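Local coordinates for protein tRNA (uracil(54)-C(5))-methyltransferase (Pyrococcus abyssi, PDB 2JJQ) that methylates carbon 5 of uridine 54 in tRNA, using S-adenosyl-L-methionine as methyl donor and leaving S-adenosyl-L-homocysteine, at residues 344-352 / 365-373; 381-392 / 417-425. One frame throughout, in Å; residues are numbered along the deposited sequence.

Contact 1 of 2, residues 344-352 / 365-373; sequences ASDREVSVK and GLHPRLVKR. With SAH (S-adenosyl-L-homocysteine), chain B.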
loop_
_atom_site.group_PDB
_atom_site.type_symbol
_atom_site.label_atom_id
_atom_site.label_comp_id
_atom_site.label_asym_id
_atom_site.label_seq_id
_atom_site.Cartn_x
_atom_site.Cartn_y
_atom_site.Cartn_z
ATOM N N ALA A 344 -15.172 -10.248 -12.856
ATOM C CA ALA A 344 -14.945 -10.196 -14.310
ATOM C C ALA A 344 -13.523 -9.723 -14.547
ATOM O O ALA A 344 -12.927 -9.032 -13.711
ATOM C CB ALA A 344 -15.910 -9.288 -14.964
ATOM N N SER A 345 -12.981 -10.107 -15.697
ATOM C CA SER A 345 -11.685 -9.670 -16.142
ATOM C C SER A 345 -11.808 -8.387 -16.965
ATOM O O SER A 345 -12.794 -8.212 -17.703
ATOM C CB SER A 345 -11.109 -10.759 -17.070
ATOM O OG SER A 345 -9.927 -10.318 -17.700
ATOM N N ASP A 346 -10.807 -7.506 -16.869
ATOM C CA ASP A 346 -10.749 -6.358 -17.734
ATOM C C ASP A 346 -10.769 -6.750 -19.242
ATOM O O ASP A 346 -11.134 -5.970 -20.065
ATOM C CB ASP A 346 -9.556 -5.422 -17.371
ATOM C CG ASP A 346 -8.169 -6.086 -17.500
ATOM O OD1 ASP A 346 -8.046 -7.293 -17.827
ATOM O OD2 ASP A 346 -7.162 -5.364 -17.281
ATOM N N ARG A 347 -10.375 -7.973 -19.573
ATOM C CA ARG A 347 -10.388 -8.409 -20.980
ATOM C C ARG A 347 -11.832 -8.456 -21.516
ATOM O O ARG A 347 -12.054 -8.346 -22.730
ATOM C CB ARG A 347 -9.723 -9.779 -21.119
ATOM C CG ARG A 347 -8.350 -9.911 -20.448
ATOM C CD ARG A 347 -7.853 -11.388 -20.442
ATOM N NE ARG A 347 -8.432 -12.092 -21.582
ATOM C CZ ARG A 347 -7.767 -12.941 -22.359
ATOM N NH1 ARG A 347 -6.482 -13.210 -22.116
ATOM N NH2 ARG A 347 -8.390 -13.527 -23.384
ATOM N N GLU A 348 -12.808 -8.602 -20.625
ATOM C CA GLU A 348 -14.201 -8.858 -21.020
ATOM C C GLU A 348 -15.254 -7.854 -20.555
ATOM O O GLU A 348 -16.367 -7.824 -21.118
ATOM C CB GLU A 348 -14.639 -10.248 -20.531
ATOM C CG GLU A 348 -14.887 -10.336 -19.009
ATOM C CD GLU A 348 -14.710 -11.779 -18.448
ATOM O OE1 GLU A 348 -14.943 -12.736 -19.248
ATOM O OE2 GLU A 348 -14.343 -11.949 -17.236
ATOM N N VAL A 349 -14.952 -7.056 -19.527
ATOM C CA VAL A 349 -15.968 -6.171 -18.925
ATOM C C VAL A 349 -16.532 -5.189 -19.928
ATOM O O VAL A 349 -15.799 -4.575 -20.697
ATOM C CB VAL A 349 -15.408 -5.377 -17.704
ATOM C CG1 VAL A 349 -14.305 -4.439 -18.150
ATOM C CG2 VAL A 349 -16.519 -4.559 -16.996
ATOM N N SER A 350 -17.851 -5.036 -19.910
ATOM C CA SER A 350 -18.519 -4.001 -20.699
ATOM C C SER A 350 -18.521 -2.663 -19.971
ATOM O O SER A 350 -18.777 -2.594 -18.760
ATOM C CB SER A 350 -19.965 -4.414 -21.015
ATOM O OG SER A 350 -20.681 -3.303 -21.479
ATOM N N VAL A 351 -18.273 -1.604 -20.718
ATOM C CA VAL A 351 -18.318 -0.252 -20.188
ATOM C C VAL A 351 -19.493 0.501 -20.761
ATOM O O VAL A 351 -19.602 1.700 -20.627
ATOM C CB VAL A 351 -16.975 0.472 -20.477
ATOM C CG1 VAL A 351 -15.900 -0.126 -19.600
ATOM C CG2 VAL A 351 -16.535 0.288 -21.912
ATOM N N LYS A 352 -20.419 -0.213 -21.396
ATOM C CA LYS A 352 -21.589 0.447 -21.961
ATOM C C LYS A 352 -22.505 0.979 -20.879
ATOM O O LYS A 352 -22.749 0.289 -19.880
ATOM C CB LYS A 352 -22.405 -0.575 -22.764
ATOM C CG LYS A 352 -21.687 -1.187 -23.978
ATOM C CD LYS A 352 -22.729 -1.925 -24.853
ATOM C CE LYS A 352 -22.098 -2.771 -25.967
ATOM N NZ LYS A 352 -21.490 -1.897 -27.012
ATOM N N GLY A 365 -1.427 -2.121 -15.906
ATOM C CA GLY A 365 -2.219 -1.053 -16.491
ATOM C C GLY A 365 -3.490 -1.599 -17.107
ATOM O O GLY A 365 -3.840 -2.749 -16.897
ATOM N N LEU A 366 -4.180 -0.786 -17.894
ATOM C CA LEU A 366 -5.452 -1.178 -18.477
ATOM C C LEU A 366 -5.253 -2.180 -19.622
ATOM O O LEU A 366 -4.456 -1.927 -20.514
ATOM C CB LEU A 366 -6.134 0.054 -19.081
ATOM C CG LEU A 366 -6.429 1.213 -18.101
ATOM C CD1 LEU A 366 -7.087 2.301 -18.908
ATOM C CD2 LEU A 366 -7.376 0.716 -17.010
ATOM N N HIS A 367 -5.965 -3.297 -19.616
ATOM C CA HIS A 367 -5.908 -4.198 -20.781
ATOM C C HIS A 367 -6.244 -3.426 -22.063
ATOM O O HIS A 367 -7.207 -2.659 -22.093
ATOM C CB HIS A 367 -6.927 -5.308 -20.659
ATOM C CG HIS A 367 -6.674 -6.444 -21.603
ATOM N ND1 HIS A 367 -6.900 -6.349 -22.958
ATOM C CD2 HIS A 367 -6.197 -7.692 -21.388
ATOM C CE1 HIS A 367 -6.591 -7.495 -23.538
ATOM N NE2 HIS A 367 -6.137 -8.320 -22.612
ATOM N N PRO A 368 -5.463 -3.641 -23.149
ATOM C CA PRO A 368 -5.783 -3.014 -24.454
ATOM C C PRO A 368 -7.235 -3.135 -24.912
ATOM O O PRO A 368 -7.784 -2.174 -25.487
ATOM C CB PRO A 368 -4.823 -3.748 -25.415
ATOM C CG PRO A 368 -3.570 -3.944 -24.531
ATOM C CD PRO A 368 -4.182 -4.381 -23.194
ATOM N N ARG A 369 -7.868 -4.273 -24.672
ATOM C CA ARG A 369 -9.281 -4.462 -25.031
ATOM C C ARG A 369 -10.213 -3.523 -24.257
ATOM O O ARG A 369 -11.219 -3.060 -24.769
ATOM C CB ARG A 369 -9.743 -5.911 -24.825
ATOM C CG ARG A 369 -9.248 -6.848 -25.931
ATOM C CD ARG A 369 -9.593 -8.321 -25.712
ATOM N NE ARG A 369 -9.180 -9.095 -26.885
ATOM C CZ ARG A 369 -9.072 -10.423 -26.913
ATOM N NH1 ARG A 369 -9.333 -11.141 -25.815
ATOM N NH2 ARG A 369 -8.695 -11.037 -28.043
ATOM N N LEU A 370 -9.885 -3.277 -23.002
ATOM C CA LEU A 370 -10.672 -2.348 -22.188
ATOM C C LEU A 370 -10.460 -0.933 -22.745
ATOM O O LEU A 370 -11.415 -0.161 -22.845
ATOM C CB LEU A 370 -10.198 -2.424 -20.723
ATOM C CG LEU A 370 -10.850 -1.381 -19.811
ATOM C CD1 LEU A 370 -12.390 -1.421 -19.865
ATOM C CD2 LEU A 370 -10.335 -1.619 -18.346
ATOM N N VAL A 371 -9.215 -0.564 -23.088
ATOM C CA VAL A 371 -9.028 0.751 -23.723
ATOM C C VAL A 371 -9.808 0.940 -25.033
ATOM O O VAL A 371 -10.448 1.985 -25.246
ATOM C CB VAL A 371 -7.560 1.361 -23.715
ATOM C CG1 VAL A 371 -6.492 0.599 -22.854
ATOM C CG2 VAL A 371 -7.143 2.116 -24.997
ATOM N N LYS A 372 -9.820 -0.101 -25.860
ATOM C CA LYS A 372 -10.676 -0.065 -27.068
ATOM C C LYS A 372 -12.152 0.165 -26.746
ATOM O O LYS A 372 -12.851 0.982 -27.400
ATOM C CB LYS A 372 -10.534 -1.366 -27.857
ATOM C CG LYS A 372 -9.115 -1.568 -28.420
ATOM C CD LYS A 372 -9.059 -2.662 -29.463
ATOM C CE LYS A 372 -7.640 -2.837 -30.026
ATOM N NZ LYS A 372 -7.671 -3.744 -31.238
ATOM N N ARG A 373 -12.639 -0.551 -25.726
ATOM C CA ARG A 373 -14.037 -0.476 -25.343
ATOM C C ARG A 373 -14.373 0.915 -24.815
ATOM O O ARG A 373 -15.413 1.481 -25.155
ATOM C CB ARG A 373 -14.366 -1.546 -24.320
ATOM C CG ARG A 373 -14.477 -2.932 -24.928
ATOM C CD ARG A 373 -14.800 -3.954 -23.856
ATOM N NE ARG A 373 -15.197 -5.169 -24.537
ATOM C CZ ARG A 373 -14.520 -6.304 -24.465
ATOM N NH1 ARG A 373 -13.433 -6.375 -23.698
ATOM N NH2 ARG A 373 -14.945 -7.372 -25.144
HETATM N N SAH B . -9.743 -0.013 -6.165
HETATM C CA SAH B . -9.197 -1.128 -5.324
HETATM C CB SAH B . -7.728 -1.394 -5.648
HETATM C CG SAH B . -7.515 -1.914 -7.052
HETATM S SD SAH B . -5.949 -2.803 -7.052
HETATM C C SAH B . -9.277 -0.701 -3.877
HETATM O O SAH B . -9.071 -1.474 -2.928
HETATM O OXT SAH B . -9.529 0.469 -3.631
HETATM C "C5'" SAH B . -6.067 -3.483 -8.687
HETATM C "C4'" SAH B . -7.170 -4.556 -8.738
HETATM O "O4'" SAH B . -7.181 -5.253 -10.012
HETATM C "C3'" SAH B . -7.033 -5.655 -7.685
HETATM O "O3'" SAH B . -8.194 -5.619 -6.831
HETATM C "C2'" SAH B . -6.921 -6.964 -8.507
HETATM O "O2'" SAH B . -7.589 -8.102 -7.954
HETATM C "C1'" SAH B . -7.593 -6.618 -9.802
HETATM N N9 SAH B . -7.086 -7.217 -11.032
HETATM C C8 SAH B . -5.805 -7.527 -11.347
HETATM N N7 SAH B . -5.760 -7.946 -12.640
HETATM C C5 SAH B . -6.997 -7.869 -13.155
HETATM C C6 SAH B . -7.643 -8.146 -14.455
HETATM N N6 SAH B . -6.863 -8.614 -15.460
HETATM N N1 SAH B . -8.994 -7.918 -14.550
HETATM C C2 SAH B . -9.736 -7.455 -13.521
HETATM N N3 SAH B . -9.201 -7.204 -12.317
HETATM C C4 SAH B . -7.876 -7.377 -12.099
HETATM O O HOH W 1 -4.663 -5.322 -16.620
HETATM O O HOH W 2 -13.198 -4.912 -21.435
#

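Contact 2 of 2, residues 381-392 / 417-425; sequences VIVYVSCNPETF and HVELVAKLV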
loop_
_atom_site.group_PDB
_atom_site.type_symbol
_atom_site.label_atom_id
_atom_site.label_comp_id
_atom_site.label_asym_id
_atom_site.label_seq_id
_atom_site.Cartn_x
_atom_site.Cartn_y
_atom_site.Cartn_z
ATOM N N VAL A 381 -16.988 10.563 -18.440
ATOM C CA VAL A 381 -15.868 10.794 -17.547
ATOM C C VAL A 381 -15.164 9.464 -17.249
ATOM O O VAL A 381 -15.807 8.445 -16.988
ATOM C CB VAL A 381 -16.285 11.468 -16.218
ATOM C CG1 VAL A 381 -15.037 11.568 -15.266
ATOM C CG2 VAL A 381 -16.845 12.872 -16.475
ATOM N N ILE A 382 -13.845 9.477 -17.328
ATOM C CA ILE A 382 -13.066 8.388 -16.754
ATOM C C ILE A 382 -12.279 8.921 -15.569
ATOM O O ILE A 382 -11.602 9.957 -15.674
ATOM C CB ILE A 382 -12.087 7.729 -17.791
ATOM C CG1 ILE A 382 -12.893 7.065 -18.899
ATOM C CG2 ILE A 382 -11.205 6.736 -17.056
ATOM C CD1 ILE A 382 -12.018 6.644 -20.145
ATOM N N VAL A 383 -12.318 8.213 -14.437
ATOM C CA VAL A 383 -11.433 8.582 -13.305
ATOM C C VAL A 383 -10.383 7.480 -13.167
ATOM O O VAL A 383 -10.726 6.349 -12.938
ATOM C CB VAL A 383 -12.232 8.753 -11.927
ATOM C CG1 VAL A 383 -11.241 9.029 -10.784
ATOM C CG2 VAL A 383 -13.276 9.857 -12.033
ATOM N N TYR A 384 -9.109 7.815 -13.335
ATOM C CA TYR A 384 -8.050 6.834 -13.379
ATOM C C TYR A 384 -7.219 7.050 -12.107
ATOM O O TYR A 384 -6.708 8.148 -11.882
ATOM C CB TYR A 384 -7.221 7.050 -14.647
ATOM C CG TYR A 384 -6.196 5.956 -15.011
ATOM C CD1 TYR A 384 -5.981 5.593 -16.355
ATOM C CD2 TYR A 384 -5.482 5.276 -14.029
ATOM C CE1 TYR A 384 -5.016 4.615 -16.733
ATOM C CE2 TYR A 384 -4.494 4.308 -14.395
ATOM C CZ TYR A 384 -4.304 3.971 -15.749
ATOM O OH TYR A 384 -3.351 3.013 -16.070
ATOM N N VAL A 385 -7.149 6.030 -11.252
ATOM C CA VAL A 385 -6.346 6.068 -10.035
ATOM C C VAL A 385 -5.159 5.142 -10.233
ATOM O O VAL A 385 -5.327 4.023 -10.716
ATOM C CB VAL A 385 -7.219 5.554 -8.857
ATOM C CG1 VAL A 385 -6.438 5.460 -7.567
ATOM C CG2 VAL A 385 -8.443 6.463 -8.707
ATOM N N SER A 386 -3.960 5.610 -9.885
ATOM C CA SER A 386 -2.740 4.857 -10.211
ATOM C C SER A 386 -1.629 5.221 -9.254
ATOM O O SER A 386 -1.414 6.409 -9.004
ATOM C CB SER A 386 -2.254 5.225 -11.625
ATOM O OG SER A 386 -1.070 4.523 -12.004
ATOM N N CYS A 387 -0.891 4.243 -8.750
ATOM C CA CYS A 387 0.391 4.601 -8.081
ATOM C C CYS A 387 1.596 4.301 -9.022
ATOM O O CYS A 387 2.736 4.279 -8.585
ATOM C CB CYS A 387 0.558 3.881 -6.718
ATOM S SG CYS A 387 0.779 2.159 -6.918
ATOM N N ASN A 388 1.323 4.133 -10.319
ATOM C CA ASN A 388 2.388 3.920 -11.311
ATOM C C ASN A 388 2.291 5.018 -12.376
ATOM O O ASN A 388 1.677 4.812 -13.416
ATOM C CB ASN A 388 2.199 2.535 -11.954
ATOM C CG ASN A 388 2.229 1.375 -10.908
ATOM O OD1 ASN A 388 3.256 1.133 -10.277
ATOM N ND2 ASN A 388 1.089 0.658 -10.744
ATOM N N PRO A 389 2.894 6.182 -12.115
ATOM C CA PRO A 389 2.781 7.317 -13.037
ATOM C C PRO A 389 3.140 6.991 -14.507
ATOM O O PRO A 389 2.499 7.505 -15.426
ATOM C CB PRO A 389 3.785 8.311 -12.455
ATOM C CG PRO A 389 3.676 8.073 -10.939
ATOM C CD PRO A 389 3.572 6.565 -10.854
ATOM N N GLU A 390 4.193 6.202 -14.724
ATOM C CA GLU A 390 4.591 5.905 -16.075
ATOM C C GLU A 390 3.558 5.072 -16.820
ATOM O O GLU A 390 3.360 5.284 -18.016
ATOM C CB GLU A 390 5.988 5.245 -16.084
ATOM C CG GLU A 390 7.062 6.236 -15.664
ATOM C CD GLU A 390 8.488 5.717 -15.827
ATOM O OE1 GLU A 390 8.705 4.473 -15.830
ATOM O OE2 GLU A 390 9.393 6.585 -15.920
ATOM N N THR A 391 2.934 4.113 -16.132
ATOM C CA THR A 391 1.864 3.307 -16.755
ATOM C C THR A 391 0.623 4.156 -17.007
ATOM O O THR A 391 0.008 4.044 -18.068
ATOM C CB THR A 391 1.501 2.046 -15.938
ATOM O OG1 THR A 391 0.762 2.442 -14.782
ATOM C CG2 THR A 391 2.726 1.451 -15.434
ATOM N N PHE A 392 0.268 5.015 -16.046
ATOM C CA PHE A 392 -0.817 5.966 -16.268
ATOM C C PHE A 392 -0.550 6.791 -17.543
ATOM O O PHE A 392 -1.422 6.963 -18.399
ATOM C CB PHE A 392 -0.933 6.927 -15.096
ATOM C CG PHE A 392 -1.815 8.089 -15.395
ATOM C CD1 PHE A 392 -3.207 7.897 -15.515
ATOM C CD2 PHE A 392 -1.284 9.367 -15.580
ATOM C CE1 PHE A 392 -4.039 9.005 -15.802
ATOM C CE2 PHE A 392 -2.082 10.425 -15.873
ATOM C CZ PHE A 392 -3.467 10.266 -15.977
ATOM N N HIS A 417 6.946 6.619 -3.685
ATOM C CA HIS A 417 5.711 6.336 -4.398
ATOM C C HIS A 417 4.627 7.343 -4.129
ATOM O O HIS A 417 4.537 7.930 -3.044
ATOM C CB HIS A 417 5.192 4.949 -4.017
ATOM C CG HIS A 417 6.223 3.882 -4.145
ATOM N ND1 HIS A 417 6.904 3.651 -5.318
ATOM C CD2 HIS A 417 6.734 3.022 -3.235
ATOM C CE1 HIS A 417 7.763 2.666 -5.136
ATOM N NE2 HIS A 417 7.668 2.257 -3.886
ATOM N N VAL A 418 3.786 7.548 -5.128
ATOM C CA VAL A 418 2.675 8.458 -4.940
ATOM C C VAL A 418 1.429 7.839 -5.592
ATOM O O VAL A 418 1.591 6.948 -6.448
ATOM C CB VAL A 418 3.041 9.835 -5.535
ATOM C CG1 VAL A 418 2.601 9.894 -7.006
ATOM C CG2 VAL A 418 2.401 10.919 -4.743
ATOM N N GLU A 419 0.236 8.265 -5.178
ATOM C CA GLU A 419 -1.038 7.854 -5.774
ATOM C C GLU A 419 -1.661 8.972 -6.608
ATOM O O GLU A 419 -2.051 9.997 -6.074
ATOM C CB GLU A 419 -2.025 7.485 -4.690
ATOM C CG GLU A 419 -3.347 6.965 -5.222
ATOM C CD GLU A 419 -3.344 5.456 -5.396
ATOM O OE1 GLU A 419 -2.245 4.890 -5.556
ATOM O OE2 GLU A 419 -4.432 4.840 -5.306
ATOM N N LEU A 420 -1.840 8.774 -7.895
ATOM C CA LEU A 420 -2.393 9.855 -8.733
ATOM C C LEU A 420 -3.881 9.603 -8.868
ATOM O O LEU A 420 -4.317 8.440 -8.883
ATOM C CB LEU A 420 -1.819 9.748 -10.132
ATOM C CG LEU A 420 -0.444 10.259 -10.411
ATOM C CD1 LEU A 420 -0.142 9.696 -11.842
ATOM C CD2 LEU A 420 -0.589 11.788 -10.449
ATOM N N VAL A 421 -4.669 10.674 -9.044
ATOM C CA VAL A 421 -6.099 10.506 -9.308
ATOM C C VAL A 421 -6.346 11.490 -10.436
ATOM O O VAL A 421 -6.180 12.712 -10.260
ATOM C CB VAL A 421 -7.007 10.833 -8.069
ATOM C CG1 VAL A 421 -8.477 10.613 -8.415
ATOM C CG2 VAL A 421 -6.590 10.019 -6.823
ATOM N N ALA A 422 -6.725 10.966 -11.604
ATOM C CA ALA A 422 -6.953 11.825 -12.752
ATOM C C ALA A 422 -8.383 11.717 -13.279
ATOM O O ALA A 422 -8.922 10.610 -13.412
ATOM C CB ALA A 422 -5.971 11.473 -13.863
ATOM N N LYS A 423 -8.984 12.870 -13.565
ATOM C CA LYS A 423 -10.263 12.915 -14.231
ATOM C C LYS A 423 -10.011 13.193 -15.736
ATOM O O LYS A 423 -9.398 14.219 -16.088
ATOM C CB LYS A 423 -11.090 14.049 -13.644
ATOM C CG LYS A 423 -12.421 14.180 -14.331
ATOM C CD LYS A 423 -13.172 15.309 -13.717
ATOM C CE LYS A 423 -14.599 15.314 -14.238
ATOM N NZ LYS A 423 -15.492 16.134 -13.383
ATOM N N LEU A 424 -10.490 12.299 -16.575
ATOM C CA LEU A 424 -10.261 12.321 -18.032
ATOM C C LEU A 424 -11.594 12.569 -18.715
ATOM O O LEU A 424 -12.611 11.925 -18.336
ATOM C CB LEU A 424 -9.759 10.956 -18.513
ATOM C CG LEU A 424 -8.589 10.370 -17.723
ATOM C CD1 LEU A 424 -8.201 9.008 -18.329
ATOM C CD2 LEU A 424 -7.456 11.402 -17.698
ATOM N N VAL A 425 -11.615 13.485 -19.693
ATOM C CA VAL A 425 -12.857 13.749 -20.436
ATOM C C VAL A 425 -12.612 13.804 -21.961
ATOM O O VAL A 425 -11.459 13.864 -22.475
ATOM C CB VAL A 425 -13.511 15.070 -20.019
ATOM C CG1 VAL A 425 -14.790 15.260 -20.764
ATOM C CG2 VAL A 425 -13.792 15.118 -18.499
ATOM O OXT VAL A 425 -13.612 13.776 -22.711
HETATM O O HOH W 3 4.342 6.263 -7.478
#

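Contact 1 of 2, residues 344-352 / 365-373
Arg373 makes the firm polar link from the helix to the loop 344-352: its NH1 donates to Arg347 O at 2.6 Å. The acceptor lies in the guanidinium plane, but NH1 stands above the carbonyl plane of Arg347, 49° out of it. One face of the same guanidinium lies over the peptide of Glu348. A water accepts from Arg373 NH1 and donates to Asp346 O and Val349 O, so a single solvent molecule ties two loop carbonyls to the arginine. At the other end of the contact, His367 N gives a weak bond to Asp346 OD2 (3.3 Å), and a second water bridges OD2 to Gly365 O. Tyr298 OH also bonds to OD2. This loop follows strand 339-343 of the class I-like methyltransferase fold and supplies part of the adenine pocket. Asp346 N donates to N1 of S-adenosyl-L-homocysteine at 3.0 Å, nearly straight (167°), while ligand N6 donates weakly to Asp346 OD1. Asp346 CG sits between the backbone N and the carbonyl carbon (chi1 61°), a placing that lets the carboxylate face the adenine with OD1 and the start of helix 368-377 with OD2. There His367 is the N-cap: its ND1 accepts from Arg369 N at 2.9 Å, in the ring plane, which fixes the ring's rotation. The aliphatic part of Arg347 crosses that ring, CB over one face in a CH-pi contact, and CG comes within 3.2 Å of His367 CD2. Apolar packing is carried by Leu370, whose CD1 meets Val351 CG1 at 3.8 Å and Val349 CG1 at 4.0 Å.

Contact 2 of 2, residues 381-392 / 417-425
Glu419 starts with CG anti to its backbone N (chi1 -176°), then bends at chi2 (90°), which swings its carboxylate across to the neighbouring strand: OE1 comes within 3.2 Å of Cys387 CB and OE2 lies against Val385 CG1. Phe392 holds CG opposite its backbone N (chi1 168°), so that the ring reaches from helix 389-398 to the sheet, where CZ presses on Ala422 CB at 3.5 Å and CD2 on Leu420 CD1 at 3.9 Å. Its CD1 also stands over the centre of the Tyr384 ring, and Tyr384 OH bonds to Asp395. Strands 381-386 and 419-424 run antiparallel, their axes 4.7 Å apart. Ile382 with Leu424, Tyr384 with Ala422 and Ser386 with Leu420 are hydrogen-bonded pairs, each joined by two backbone bonds; the shortest is Leu420 N to Ser386 O, 2.6 Å. In the class I-like methyltransferase sheet 419-424 is the reversed strand, antiparallel to both its neighbours, 403-409 and 381-386; 381-386 runs parallel to 356-359 on its other side. The predicted nucleophile Cys387 and predicted proton acceptor Glu419 lie side by side, Cys387 just after strand 381-386 and Glu419 on the facing strand. A water accepts from Val418 N and donates to Cys387 O, joining the two backbones. Ser386 OG accepts from Asn388 N in an ST turn that leads into helix 389-398. On the sheet face of Val383, Val385 and Val421, Val421 CG1 touches Val383 CG1 at 4.0 Å beneath helix 275-288. Further along, the extended Lys423 chain passes Val381 to a salt bridge with Glu290.

Both contacts belong to the catalytic domain and follow one another along the chain, helix 368-377 leading into strand 381-386. Contact 2 is the more buried, a strand pairing with regular backbone bonds and packed apolar faces. Contact 1 lies nearer the surface: a loop without regular structure meets a helix start through side-chain bonds, arginines and two waters, with a smaller apolar patch beneath. They also touch directly, Leu366 CD1 packing on Tyr384 CE1 at 3.8 Å. Their roles at the active site differ too: 344-352 reads the adenine, whereas 381-392 and 417-425 bring the predicted catalytic pair together.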